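Local coordinates for alternansucrase (PDB 6HVG), which belongs to glycoside hydrolase family 70, combining a catalytic domain of the TIM-barrel class with a bound calcium ion and repeats of the cell-wall-binding type, at residues N405-L410 and Y1270-A1274; R543-T547 and E1168-A1172; Q686-L691 and W702-D706; N697-M701 and I913-N917. All blocks are in the same frame, centred on the assembly; numbering follows the deposited sequence.

Overall arrangement
The four contacts form two neighbouring pairs on opposite sides of the chain's centre. Interactions 1 and 2 have centres about 11 Å apart and touch through Tyr409 OH and Arg543 O and where Val406 and Asp407 reach Val1169 of strand 1166-1175, whose six-stranded sheet also contains strand 580-582 with the calcium ligand Asp581. Interactions 3 and 4, with centres about 8 Å apart, meet at the C-terminal part of helix 681-692, where the loop after the helix folds back on it. Interaction 1 lies about 60 Å from interaction 3, centre to centre. Along the chain, interaction 2 is nested within the loop closed by interaction 1 and itself encloses interactions 3 and 4, whose segments alternate.

Interaction 1: N405-L410 and Y1270-A1274; sequences NVDGYL and YFNIA
The carbonyl oxygen of Gly408 receives the backbone N-H of Ile1273 (Gly408 O to Ile1273 N 3.2 Å), a bond bent to 142° at the hydrogen, and a CA-H...O contact from Asn1272 CA at 3.5 Å. Gly408 is the third residue of a type I' turn from Val406 to Tyr409, closed by backbone bonds in both directions between Val406 and Tyr409; just before it, Asn405 OD1 accepts from Gly408 N in an Asx motif. Beside this turn, Asn1272 stands its side-chain amide upright on the Tyr409 ring. ND2 lies 3.3 Å above the plane of the Tyr409 ring, over its centre, with ring and amide planes 82° apart, a placement consistent with an amino-aromatic contact. The other end of the amide is tied down by an Asx turn, Asn1272 OD1 accepting from Ala1274 N at 3.0 Å, which probably helps to hold the nitrogen over the ring. Tyr1270 adds its CB at the ring edge, 3.7 Å from Tyr409 CE1. Farther along, water 1 links Leu410 N to Phe1271 O, and Leu410 CD1 packs 3.9 Å from Phe1271 CB, the two side chains crossing at about a right angle. The Tyr409 hydroxyl reaches past the contact to bond Arg543 O. Beyond the two segments, the Phe1271 ring meets those of Phe1280 and Trp443, while Val406 and Tyr409 rest on Val1169, setting the turn beside the edge of strand 1166-1175, where Asp407 OD2 also takes a weak hydrogen bond from Val1169 N.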
# COMPACT_ATOMS: atom_id res chain seq x y z
N ASN A 405 -10.79 -25.24 21.27
CA ASN A 405 -9.38 -25.16 20.90
C ASN A 405 -9.12 -25.10 19.41
O ASN A 405 -10.01 -25.30 18.60
CB ASN A 405 -8.66 -26.37 21.47
CG ASN A 405 -9.02 -27.66 20.76
OD1 ASN A 405 -8.19 -28.27 20.07
ND2 ASN A 405 -10.25 -28.09 20.93
N VAL A 406 -7.87 -24.84 19.06
CA VAL A 406 -7.36 -24.93 17.70
C VAL A 406 -6.10 -25.78 17.77
O VAL A 406 -5.16 -25.45 18.50
CB VAL A 406 -7.02 -23.54 17.14
CG1 VAL A 406 -6.65 -23.61 15.66
CG2 VAL A 406 -8.18 -22.57 17.37
N ASP A 407 -6.10 -26.88 17.03
CA ASP A 407 -4.97 -27.86 17.01
C ASP A 407 -4.43 -28.20 18.38
O ASP A 407 -3.23 -28.42 18.55
CB ASP A 407 -3.83 -27.39 16.09
CG ASP A 407 -4.21 -27.43 14.62
OD1 ASP A 407 -5.26 -28.03 14.29
OD2 ASP A 407 -3.46 -26.88 13.79
N GLY A 408 -5.34 -28.27 19.35
CA GLY A 408 -4.97 -28.58 20.73
C GLY A 408 -4.67 -27.40 21.62
O GLY A 408 -4.80 -27.48 22.84
N TYR A 409 -4.26 -26.29 21.03
CA TYR A 409 -3.91 -25.11 21.80
C TYR A 409 -5.15 -24.36 22.24
O TYR A 409 -6.23 -24.57 21.68
CB TYR A 409 -3.04 -24.21 20.96
CG TYR A 409 -1.71 -24.81 20.66
CD1 TYR A 409 -0.65 -24.66 21.53
CD2 TYR A 409 -1.51 -25.55 19.52
CE1 TYR A 409 0.58 -25.22 21.27
CE2 TYR A 409 -0.28 -26.11 19.24
CZ TYR A 409 0.76 -25.94 20.12
OH TYR A 409 1.99 -26.48 19.85
N LEU A 410 -4.99 -23.51 23.26
CA LEU A 410 -6.09 -22.72 23.78
C LEU A 410 -5.95 -21.28 23.36
O LEU A 410 -4.87 -20.83 23.07
CB LEU A 410 -6.11 -22.77 25.31
CG LEU A 410 -6.03 -24.14 25.99
CD1 LEU A 410 -6.14 -23.94 27.48
CD2 LEU A 410 -7.10 -25.08 25.50
N TYR A 1270 3.39 -23.50 25.83
CA TYR A 1270 2.01 -23.18 25.47
C TYR A 1270 1.10 -24.27 25.98
O TYR A 1270 1.47 -25.43 26.00
CB TYR A 1270 1.87 -23.03 23.95
CG TYR A 1270 2.44 -21.73 23.34
CD1 TYR A 1270 3.77 -21.66 22.93
CD2 TYR A 1270 1.65 -20.61 23.14
CE1 TYR A 1270 4.29 -20.51 22.36
CE2 TYR A 1270 2.17 -19.45 22.58
CZ TYR A 1270 3.49 -19.43 22.18
OH TYR A 1270 4.01 -18.29 21.65
N PHE A 1271 -0.10 -23.92 26.39
CA PHE A 1271 -1.02 -24.95 26.88
C PHE A 1271 -1.49 -25.83 25.73
O PHE A 1271 -1.71 -25.35 24.62
CB PHE A 1271 -2.22 -24.32 27.62
CG PHE A 1271 -1.81 -23.41 28.75
CD1 PHE A 1271 -1.09 -23.91 29.82
CD2 PHE A 1271 -2.09 -22.05 28.71
CE1 PHE A 1271 -0.67 -23.09 30.83
CE2 PHE A 1271 -1.69 -21.22 29.74
CZ PHE A 1271 -0.98 -21.73 30.79
N ASN A 1272 -1.62 -27.12 25.99
CA ASN A 1272 -2.12 -28.06 25.00
C ASN A 1272 -2.87 -29.24 25.61
O ASN A 1272 -2.54 -29.69 26.71
CB ASN A 1272 -0.96 -28.57 24.12
CG ASN A 1272 -1.44 -29.06 22.76
OD1 ASN A 1272 -1.82 -30.21 22.61
ND2 ASN A 1272 -1.44 -28.18 21.77
N ILE A 1273 -3.85 -29.76 24.87
CA ILE A 1273 -4.71 -30.86 25.35
C ILE A 1273 -4.99 -31.94 24.29
O ILE A 1273 -5.91 -32.74 24.45
CB ILE A 1273 -6.07 -30.30 25.80
CG1 ILE A 1273 -6.60 -29.34 24.74
CG2 ILE A 1273 -5.95 -29.62 27.16
CD1 ILE A 1273 -8.09 -29.36 24.60
N ALA A 1274 -4.20 -32.00 23.23
CA ALA A 1274 -4.51 -32.85 22.08
C ALA A 1274 -4.32 -34.33 22.39
O ALA A 1274 -5.19 -35.15 22.10
CB ALA A 1274 -3.68 -32.45 20.87
O HOH W 1 -2.17 -22.81 24.39

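Interaction 2: R543-T547 and E1168-A1172; sequences RTPNT and EVVTA
Two threonine hydroxyls converge on the backbone carbonyl of Val1169. Thr544 OG1 donates to Val1169 O at 2.6 Å, tilted 25° from the carbonyl plane; Thr547 OG1 adds a weak bond to Val1169 O at 3.3 Å. In Thr544 the hydroxyl lies opposite the backbone N (chi1 -177°), which aims it at the strand and turns its methyl toward Thr1171. Thr547 lays its own methyl against Val1170, with CG2 3.9 Å from Val1170 CG1. At one end of the contact Arg543 crosses Thr1171 at about a right angle, NH2 3.7 Å from Thr1171 CG2. At the other end, water 2 donates to Asn546 O and, at 2.9 Å, to Glu1168 OE2. The short 3-10 turn, in which Thr547 N bonds Thr544 O at 3.1 Å, brings the two threonines to the same carbonyl. Asp540 ties Arg543 and Thr1171 together, taking a salt bridge from Arg543 NE and a hydrogen bond from Thr1171 OG1, while Glu1168 OE1 is held by Thr1196 OG1 and Ala1245 N. Strand 1166-1175 runs antiparallel to strands 534-537 and 1190-1197 on its two sides, and the threonines meet it where its pairing with 534-537 is running out. A sheet assembled from distant parts of the sequence is consistent with domain B of family 70 enzymes.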
# COMPACT_ATOMS: atom_id res chain seq x y z
N ARG A 543 6.30 -27.88 17.73
CA ARG A 543 5.08 -27.25 18.23
C ARG A 543 3.90 -27.24 17.26
O ARG A 543 2.75 -27.20 17.69
CB ARG A 543 5.36 -25.80 18.61
CG ARG A 543 6.34 -25.66 19.77
CD ARG A 543 6.50 -24.22 20.20
NE ARG A 543 7.08 -23.44 19.11
CZ ARG A 543 7.35 -22.15 19.17
NH1 ARG A 543 7.12 -21.44 20.26
NH2 ARG A 543 7.85 -21.55 18.10
N THR A 544 4.18 -27.27 15.96
CA THR A 544 3.13 -27.02 14.97
C THR A 544 3.38 -27.86 13.71
O THR A 544 3.48 -27.34 12.60
CB THR A 544 3.01 -25.50 14.72
OG1 THR A 544 1.96 -25.25 13.80
CG2 THR A 544 4.26 -24.93 14.15
N PRO A 545 3.48 -29.18 13.89
CA PRO A 545 3.88 -30.05 12.79
C PRO A 545 2.89 -30.10 11.59
O PRO A 545 3.32 -30.34 10.48
CB PRO A 545 4.01 -31.42 13.46
CG PRO A 545 3.04 -31.37 14.59
CD PRO A 545 3.01 -29.94 15.06
N ASN A 546 1.60 -29.87 11.82
CA ASN A 546 0.61 -29.87 10.72
C ASN A 546 0.90 -28.78 9.69
O ASN A 546 0.54 -28.88 8.53
CB ASN A 546 -0.82 -29.65 11.25
CG ASN A 546 -1.24 -30.69 12.27
OD1 ASN A 546 -0.57 -31.72 12.43
ND2 ASN A 546 -2.35 -30.45 12.93
N THR A 547 1.56 -27.74 10.18
CA THR A 547 1.85 -26.53 9.45
C THR A 547 3.24 -26.54 8.81
O THR A 547 3.60 -25.62 8.10
CB THR A 547 1.72 -25.38 10.44
OG1 THR A 547 0.31 -25.16 10.66
CG2 THR A 547 2.39 -24.10 9.93
N GLU A 1168 -6.12 -22.96 11.87
CA GLU A 1168 -4.99 -23.79 12.30
C GLU A 1168 -4.04 -22.92 13.11
O GLU A 1168 -4.13 -21.69 13.06
CB GLU A 1168 -4.20 -24.35 11.13
CG GLU A 1168 -4.94 -25.31 10.22
CD GLU A 1168 -4.07 -25.75 9.05
OE1 GLU A 1168 -3.97 -24.97 8.08
OE2 GLU A 1168 -3.45 -26.84 9.11
N VAL A 1169 -3.15 -23.57 13.86
CA VAL A 1169 -2.17 -22.85 14.63
C VAL A 1169 -0.85 -22.95 13.89
O VAL A 1169 -0.33 -24.04 13.70
CB VAL A 1169 -2.03 -23.39 16.08
CG1 VAL A 1169 -0.91 -22.67 16.82
CG2 VAL A 1169 -3.34 -23.20 16.83
N VAL A 1170 -0.33 -21.80 13.48
CA VAL A 1170 0.94 -21.71 12.77
C VAL A 1170 1.99 -21.09 13.69
O VAL A 1170 1.64 -20.49 14.71
CB VAL A 1170 0.84 -20.81 11.49
CG1 VAL A 1170 -0.27 -21.30 10.57
CG2 VAL A 1170 0.63 -19.33 11.85
N THR A 1171 3.27 -21.25 13.32
CA THR A 1171 4.37 -20.53 13.95
C THR A 1171 4.75 -19.37 13.02
O THR A 1171 5.16 -19.59 11.88
CB THR A 1171 5.59 -21.43 14.17
OG1 THR A 1171 5.28 -22.40 15.17
CG2 THR A 1171 6.77 -20.63 14.67
N ALA A 1172 4.64 -18.14 13.52
CA ALA A 1172 4.69 -16.98 12.66
C ALA A 1172 5.68 -15.93 13.11
O ALA A 1172 5.84 -15.69 14.30
CB ALA A 1172 3.30 -16.36 12.55
O HOH W 2 -1.36 -27.21 7.17

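Interaction 3: Q686-L691 and W702-D706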
# COMPACT_ATOMS: atom_id res chain seq x y z
N GLN A 686 6.80 6.45 -20.32
CA GLN A 686 7.03 7.66 -21.09
C GLN A 686 5.71 8.36 -21.46
O GLN A 686 5.68 9.58 -21.60
CB GLN A 686 7.83 7.34 -22.35
CG GLN A 686 8.55 8.52 -22.97
CD GLN A 686 9.55 9.10 -22.02
OE1 GLN A 686 10.51 8.44 -21.65
NE2 GLN A 686 9.33 10.33 -21.60
N PHE A 687 4.62 7.61 -21.64
CA PHE A 687 3.32 8.23 -21.84
C PHE A 687 2.95 9.03 -20.61
O PHE A 687 2.40 10.12 -20.71
CB PHE A 687 2.22 7.20 -22.10
CG PHE A 687 2.27 6.53 -23.45
CD1 PHE A 687 2.47 7.26 -24.59
CD2 PHE A 687 2.07 5.16 -23.56
CE1 PHE A 687 2.49 6.64 -25.82
CE2 PHE A 687 2.10 4.53 -24.79
CZ PHE A 687 2.30 5.27 -25.92
N GLY A 688 3.23 8.46 -19.44
CA GLY A 688 3.00 9.14 -18.17
C GLY A 688 3.67 10.50 -18.11
O GLY A 688 3.03 11.49 -17.79
N ASN A 689 4.96 10.55 -18.43
CA ASN A 689 5.76 11.75 -18.28
C ASN A 689 5.55 12.77 -19.38
O ASN A 689 5.59 13.97 -19.12
CB ASN A 689 7.25 11.38 -18.22
CG ASN A 689 7.59 10.51 -17.03
OD1 ASN A 689 6.94 10.57 -15.99
ND2 ASN A 689 8.62 9.69 -17.18
N SER A 690 5.34 12.31 -20.61
CA SER A 690 5.22 13.21 -21.76
C SER A 690 3.81 13.60 -22.19
O SER A 690 3.64 14.61 -22.84
CB SER A 690 5.93 12.61 -22.96
OG SER A 690 7.31 12.48 -22.69
N LEU A 691 2.80 12.81 -21.83
CA LEU A 691 1.43 13.12 -22.27
C LEU A 691 0.37 12.98 -21.20
O LEU A 691 -0.44 13.87 -20.98
CB LEU A 691 1.05 12.18 -23.40
CG LEU A 691 1.69 12.41 -24.75
CD1 LEU A 691 1.47 11.19 -25.63
CD2 LEU A 691 1.10 13.65 -25.40
N TRP A 702 10.68 14.40 -27.23
CA TRP A 702 12.05 13.93 -27.48
C TRP A 702 12.39 12.64 -26.74
O TRP A 702 13.06 11.78 -27.29
CB TRP A 702 13.08 15.00 -27.07
CG TRP A 702 14.52 14.68 -27.44
CD1 TRP A 702 15.08 14.72 -28.71
CD2 TRP A 702 15.58 14.30 -26.56
NE1 TRP A 702 16.41 14.36 -28.66
CE2 TRP A 702 16.74 14.10 -27.35
CE3 TRP A 702 15.66 14.09 -25.18
CZ2 TRP A 702 17.96 13.72 -26.80
CZ3 TRP A 702 16.87 13.69 -24.63
CH2 TRP A 702 18.00 13.51 -25.45
N TYR A 703 11.93 12.50 -25.50
CA TYR A 703 12.28 11.33 -24.69
C TYR A 703 11.78 9.99 -25.26
O TYR A 703 12.38 8.96 -24.97
CB TYR A 703 11.83 11.51 -23.23
CG TYR A 703 12.71 12.49 -22.48
CD1 TYR A 703 13.98 12.14 -22.07
CD2 TYR A 703 12.27 13.80 -22.22
CE1 TYR A 703 14.79 13.03 -21.40
CE2 TYR A 703 13.08 14.70 -21.57
CZ TYR A 703 14.33 14.31 -21.16
OH TYR A 703 15.13 15.20 -20.51
N PHE A 704 10.72 10.02 -26.06
CA PHE A 704 10.23 8.81 -26.71
C PHE A 704 11.26 8.18 -27.65
O PHE A 704 11.26 6.96 -27.84
CB PHE A 704 8.96 9.09 -27.50
CG PHE A 704 7.71 9.18 -26.67
CD1 PHE A 704 7.09 8.06 -26.22
CD2 PHE A 704 7.15 10.40 -26.38
CE1 PHE A 704 5.92 8.14 -25.48
CE2 PHE A 704 5.98 10.50 -25.65
CZ PHE A 704 5.37 9.36 -25.19
N LEU A 705 12.13 9.01 -28.22
CA LEU A 705 13.10 8.54 -29.20
C LEU A 705 14.19 7.66 -28.60
O LEU A 705 14.62 6.70 -29.25
CB LEU A 705 13.73 9.73 -29.93
CG LEU A 705 12.80 10.69 -30.68
CD1 LEU A 705 13.57 11.79 -31.40
CD2 LEU A 705 11.95 9.95 -31.70
N ASP A 706 14.66 8.01 -27.39
CA ASP A 706 15.78 7.33 -26.73
C ASP A 706 16.98 7.36 -27.67
O ASP A 706 17.45 6.32 -28.14
CB ASP A 706 15.36 5.90 -26.33
CG ASP A 706 16.46 5.13 -25.60
OD1 ASP A 706 17.25 5.74 -24.85
OD2 ASP A 706 16.54 3.88 -25.76
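The Phe704 ring lies flat beneath Gln686, whose CG sits over its face 3.7 Å from the ring centroid, a CH-pi contact. Phe687 approaches the same ring at its edge, with CD1 3.6 Å from Phe704 CZ; the two rings are oblique, their planes 54° apart. Ser690, one helical turn after Gln686, adds CB, 3.4 Å from Phe704 CE2, obliquely to the ring. A bend at chi2 (61°) turns the Gln686 amide onward along the helix, where NE2 donates to Ser690 OG at 3.1 Å. Ser690 OG lies close to the amide plane, and this bond would help to fix the rotation of the group. Helix 681-692 follows strand 678-679, an outermost strand of the eight-stranded parallel sheet, in keeping with the circularly permuted (beta/alpha)8 barrel of family 70; segment 702-706 belongs to the loop leading on toward the antiparallel sheet that includes strand 735-736. Tyr703 meets the amide itself, its CB 3.2 Å from Gln686 NE2 and over the amide's face; the Tyr703 ring is nearly parallel to the amide, 11° between planes, but the contact is made by CB rather than by a stack. Met813 of helix 807-814 touches Phe687, Leu691 and Phe704.

Interaction 4: N697-M701 and I913-N917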
# COMPACT_ATOMS: atom_id res chain seq x y z
N ASN A 697 3.93 20.73 -16.53
CA ASN A 697 5.34 20.43 -16.72
C ASN A 697 5.44 18.97 -17.06
O ASN A 697 5.14 18.14 -16.24
CB ASN A 697 6.18 20.83 -15.51
CG ASN A 697 6.26 22.36 -15.34
OD1 ASN A 697 7.29 22.98 -15.61
ND2 ASN A 697 5.15 22.98 -14.92
N ARG A 698 5.77 18.68 -18.32
CA ARG A 698 5.82 17.33 -18.84
C ARG A 698 7.16 17.15 -19.51
O ARG A 698 7.72 18.12 -19.99
CB ARG A 698 4.70 17.17 -19.85
CG ARG A 698 3.31 17.22 -19.24
CD ARG A 698 2.22 17.13 -20.31
NE ARG A 698 0.89 17.19 -19.71
CZ ARG A 698 -0.20 17.69 -20.30
NH1 ARG A 698 -0.15 18.19 -21.54
NH2 ARG A 698 -1.36 17.72 -19.65
N SER A 699 7.68 15.93 -19.53
CA SER A 699 8.89 15.66 -20.30
C SER A 699 8.62 15.83 -21.81
O SER A 699 7.52 15.56 -22.31
CB SER A 699 9.41 14.25 -20.02
OG SER A 699 9.39 13.97 -18.65
N ASN A 700 9.61 16.33 -22.52
CA ASN A 700 9.48 16.49 -23.95
C ASN A 700 9.23 15.18 -24.70
O ASN A 700 9.62 14.09 -24.25
CB ASN A 700 10.72 17.16 -24.52
CG ASN A 700 10.74 18.64 -24.28
OD1 ASN A 700 9.86 19.18 -23.63
ND2 ASN A 700 11.76 19.30 -24.79
N MET A 701 8.55 15.30 -25.84
CA MET A 701 8.30 14.17 -26.71
C MET A 701 9.62 13.58 -27.18
O MET A 701 9.68 12.40 -27.50
CB MET A 701 7.48 14.61 -27.91
CG MET A 701 6.13 15.24 -27.59
SD MET A 701 4.97 14.21 -26.69
CE MET A 701 4.65 12.95 -27.92
N ILE A 913 1.28 12.92 -35.93
CA ILE A 913 1.89 14.09 -35.34
C ILE A 913 1.24 14.32 -33.98
O ILE A 913 0.01 14.40 -33.89
CB ILE A 913 1.68 15.33 -36.21
CG1 ILE A 913 2.15 15.06 -37.65
CG2 ILE A 913 2.43 16.52 -35.62
CD1 ILE A 913 1.70 16.11 -38.63
N VAL A 914 2.05 14.47 -32.93
CA VAL A 914 1.52 14.68 -31.58
C VAL A 914 2.37 15.65 -30.77
O VAL A 914 3.57 15.69 -30.89
CB VAL A 914 1.34 13.34 -30.84
CG1 VAL A 914 2.52 12.44 -31.07
CG2 VAL A 914 1.10 13.53 -29.35
N GLY A 915 1.69 16.46 -29.95
CA GLY A 915 2.33 17.42 -29.07
C GLY A 915 1.70 17.42 -27.69
O GLY A 915 0.57 16.99 -27.53
N ASN A 916 2.45 17.92 -26.71
CA ASN A 916 2.01 17.97 -25.30
C ASN A 916 1.89 19.38 -24.78
O ASN A 916 1.94 19.60 -23.57
CB ASN A 916 3.01 17.19 -24.42
CG ASN A 916 4.43 17.73 -24.52
OD1 ASN A 916 4.66 18.87 -24.90
ND2 ASN A 916 5.39 16.89 -24.17
N ASN A 917 1.72 20.34 -25.69
CA ASN A 917 1.69 21.74 -25.35
C ASN A 917 0.41 22.40 -25.88
O ASN A 917 0.33 22.73 -27.07
CB ASN A 917 2.93 22.42 -25.92
CG ASN A 917 3.02 23.88 -25.57
OD1 ASN A 917 2.13 24.44 -24.91
ND2 ASN A 917 4.09 24.51 -26.01
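Asn916, Met701 and Arg698 account for most of the surface buried here. Asn916 reaches in between the other two: its ND2 lies 3.7 Å from Met701 SD and beside the Ser699 carbonyl, yet the angle toward Ser699 O is too poor for a hydrogen bond, and the amide instead donates to Ser690 O of helix 681-692. A chi1 of 58° swings the amide toward Met701 and the Ser699 carbonyl. Met701 folds at chi2 and chi3 (-61° and -66°), and this double bend carries its methyl to Val914, with CE 3.8 Å from Val914 CG1 and 3.9 Å from CG2. Arg698 takes the opposite course, extended from CG to NE and running antiparallel past the Asn916 side chain. Its NH1 donates to Asn916 O at 3.2 Å from well above the carbonyl plane, while NH2 bonds Gly694 O and the guanidinium makes a cation-pi contact with Tyr805. Strand 910-915 is paired with strands 881-885 and 1003-1009; Met701 and Val914 both touch Leu691 of helix 681-692, Met813 of helix 807-814 and Leu881, so the loop bridges this antiparallel sheet and the helices beside it.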